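Local coordinates for protein PcyX_EBK42635 (Marine metagenome, PDB 5OWG) that probably catalyses the ferredoxin-dependent, four-electron reduction of biliverdin to the pink pigment phycoerythrobilin, as a phage-type bilin reductase, at residues A[45-50]-A[61-66]. Sequence-based numbering, arbitrary orientation.
Sequences LGWVNR and HLDVVD
Asp-63 OD1 and Val-64 O lie at the edge of the Trp-47 indole, and Trp-47 NE1 gives Asp-63 OD1 a weak, bent hydrogen bond (3.0 Å, 135° at the hydrogen), ring and carboxylate planes 56° apart. Over one face of the indole, out toward its rim, sits the Asn-49 amide nitrogen ND2, which donates to the Phe-40 carbonyl. Asn-49 OD1 accepts the N-H of His-61 NE2 (2.9 Å), on a lone pair in the carbonyl plane, and the two bonds together hold the amide's orientation. The imidazole reaches it with CG anti to the backbone N (chi1 176°), and its edge also passes the Arg-50 carbonyl. Beneath these groups, strands 47-53 and 57-67 form an antiparallel hairpin of the reductase's central sheet. Val-48 pairs with Val-64 through two nearly straight bonds; Arg-50 and Leu-62 also exchange two. Val-65 lies on the same side of the sheet as Trp-47, its CG2 3.6 Å from Trp-47 CD1; helix 220-229 covers this side, with Phe-226 against the indole. Helix 14-28 packs on the other face, touching Leu-62, Val-64 and Arg-50, whose guanidinium forms a salt bridge to Glu-31. Where the pairing starts, Gly-46 O accepts the N-H of Asp-66, N to O 2.7 Å.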
loop_
_atom_site.group_PDB
_atom_site.type_symbol
_atom_site.label_atom_id
_atom_site.label_comp_id
_atom_site.label_asym_id
_atom_site.label_seq_id
_atom_site.Cartn_x
_atom_site.Cartn_y
_atom_site.Cartn_z
ATOM N N LEU A 45 -3.479 -3.720 -19.576
ATOM C CA LEU A 45 -3.050 -2.451 -19.006
ATOM C C LEU A 45 -1.898 -2.611 -18.024
ATOM O O LEU A 45 -1.538 -1.643 -17.346
ATOM C CB LEU A 45 -4.229 -1.767 -18.310
ATOM C CG LEU A 45 -5.435 -1.474 -19.204
ATOM C CD1 LEU A 45 -6.672 -1.206 -18.361
ATOM C CD2 LEU A 45 -5.145 -0.300 -20.124
ATOM N N GLY A 46 -1.314 -3.802 -17.939
ATOM C CA GLY A 46 -0.268 -4.041 -16.952
ATOM C C GLY A 46 -0.683 -3.675 -15.549
ATOM O O GLY A 46 0.137 -3.182 -14.762
ATOM N N TRP A 47 -1.950 -3.903 -15.210
ATOM C CA TRP A 47 -2.497 -3.552 -13.906
ATOM C C TRP A 47 -2.638 -4.820 -13.074
ATOM O O TRP A 47 -3.351 -5.749 -13.469
ATOM C CB TRP A 47 -3.852 -2.859 -14.060
ATOM C CG TRP A 47 -4.181 -1.841 -12.998
ATOM C CD1 TRP A 47 -3.412 -1.484 -11.926
ATOM C CD2 TRP A 47 -5.373 -1.048 -12.917
ATOM N NE1 TRP A 47 -4.051 -0.515 -11.187
ATOM C CE2 TRP A 47 -5.258 -0.233 -11.774
ATOM C CE3 TRP A 47 -6.526 -0.948 -13.703
ATOM C CZ2 TRP A 47 -6.251 0.668 -11.395
ATOM C CZ3 TRP A 47 -7.512 -0.052 -13.326
ATOM C CH2 TRP A 47 -7.367 0.744 -12.182
ATOM N N VAL A 48 -1.954 -4.860 -11.934
ATOM C CA VAL A 48 -2.063 -5.958 -10.984
ATOM C C VAL A 48 -2.406 -5.370 -9.625
ATOM O O VAL A 48 -1.755 -4.421 -9.172
ATOM C CB VAL A 48 -0.764 -6.785 -10.904
ATOM C CG1 VAL A 48 -0.885 -7.879 -9.853
ATOM C CG2 VAL A 48 -0.439 -7.393 -12.259
ATOM N N ASN A 49 -3.424 -5.932 -8.978
ATOM C CA ASN A 49 -3.852 -5.483 -7.659
ATOM C C ASN A 49 -4.090 -6.709 -6.795
ATOM O O ASN A 49 -4.887 -7.580 -7.157
ATOM C CB ASN A 49 -5.116 -4.622 -7.745
ATOM C CG ASN A 49 -4.818 -3.183 -8.122
ATOM O OD1 ASN A 49 -4.480 -2.366 -7.264
ATOM N ND2 ASN A 49 -4.942 -2.865 -9.405
ATOM N N ARG A 50 -3.402 -6.776 -5.658
ATOM C CA ARG A 50 -3.432 -7.945 -4.795
ATOM C C ARG A 50 -3.552 -7.493 -3.349
ATOM O O ARG A 50 -2.947 -6.491 -2.957
ATOM C CB ARG A 50 -2.169 -8.789 -4.985
ATOM C CG ARG A 50 -2.020 -9.337 -6.393
ATOM C CD ARG A 50 -0.684 -10.026 -6.579
ATOM N NE ARG A 50 -0.599 -11.266 -5.815
ATOM C CZ ARG A 50 0.512 -11.980 -5.668
ATOM N NH1 ARG A 50 1.646 -11.575 -6.224
ATOM N NH2 ARG A 50 0.492 -13.097 -4.956
ATOM N N HIS A 61 -2.398 -4.034 0.654
ATOM C CA HIS A 61 -2.797 -3.878 -0.740
ATOM C C HIS A 61 -1.581 -3.525 -1.581
ATOM O O HIS A 61 -0.915 -2.519 -1.317
ATOM C CB HIS A 61 -3.875 -2.796 -0.866
ATOM C CG HIS A 61 -4.289 -2.502 -2.273
ATOM N ND1 HIS A 61 -4.846 -1.298 -2.644
ATOM C CD2 HIS A 61 -4.238 -3.256 -3.397
ATOM C CE1 HIS A 61 -5.116 -1.319 -3.937
ATOM N NE2 HIS A 61 -4.757 -2.496 -4.418
ATOM N N LEU A 62 -1.304 -4.340 -2.596
ATOM C CA LEU A 62 -0.210 -4.100 -3.531
ATOM C C LEU A 62 -0.798 -3.744 -4.889
ATOM O O LEU A 62 -1.475 -4.570 -5.512
ATOM C CB LEU A 62 0.702 -5.321 -3.646
ATOM C CG LEU A 62 1.870 -5.179 -4.629
ATOM C CD1 LEU A 62 2.890 -4.170 -4.116
ATOM C CD2 LEU A 62 2.524 -6.525 -4.896
ATOM N N ASP A 63 -0.532 -2.521 -5.341
ATOM C CA ASP A 63 -1.012 -2.020 -6.622
ATOM C C ASP A 63 0.191 -1.728 -7.507
ATOM O O ASP A 63 0.994 -0.843 -7.191
ATOM C CB ASP A 63 -1.860 -0.763 -6.428
ATOM C CG ASP A 63 -2.102 -0.016 -7.723
ATOM O OD1 ASP A 63 -2.203 -0.673 -8.780
ATOM O OD2 ASP A 63 -2.178 1.229 -7.684
ATOM N N VAL A 64 0.311 -2.464 -8.611
ATOM C CA VAL A 64 1.453 -2.359 -9.513
ATOM C C VAL A 64 0.937 -2.108 -10.922
ATOM O O VAL A 64 0.066 -2.839 -11.407
ATOM C CB VAL A 64 2.328 -3.628 -9.483
ATOM C CG1 VAL A 64 3.524 -3.494 -10.427
ATOM C CG2 VAL A 64 2.801 -3.909 -8.070
ATOM N N VAL A 65 1.477 -1.083 -11.575
ATOM C CA VAL A 65 1.172 -0.775 -12.969
ATOM C C VAL A 65 2.462 -0.939 -13.760
ATOM O O VAL A 65 3.389 -0.130 -13.623
ATOM C CB VAL A 65 0.598 0.638 -13.141
ATOM C CG1 VAL A 65 0.250 0.897 -14.601
ATOM C CG2 VAL A 65 -0.627 0.832 -12.260
ATOM N N ASP A 66 2.525 -1.980 -14.584
ATOM C CA ASP A 66 3.697 -2.278 -15.406
ATOM C C ASP A 66 3.357 -1.908 -16.850
ATOM O O ASP A 66 2.814 -2.720 -17.604
ATOM C CB ASP A 66 4.095 -3.749 -15.272
ATOM C CG ASP A 66 5.432 -4.056 -15.921
ATOM O OD1 ASP A 66 5.707 -3.515 -17.012
ATOM O OD2 ASP A 66 6.211 -4.837 -15.336
#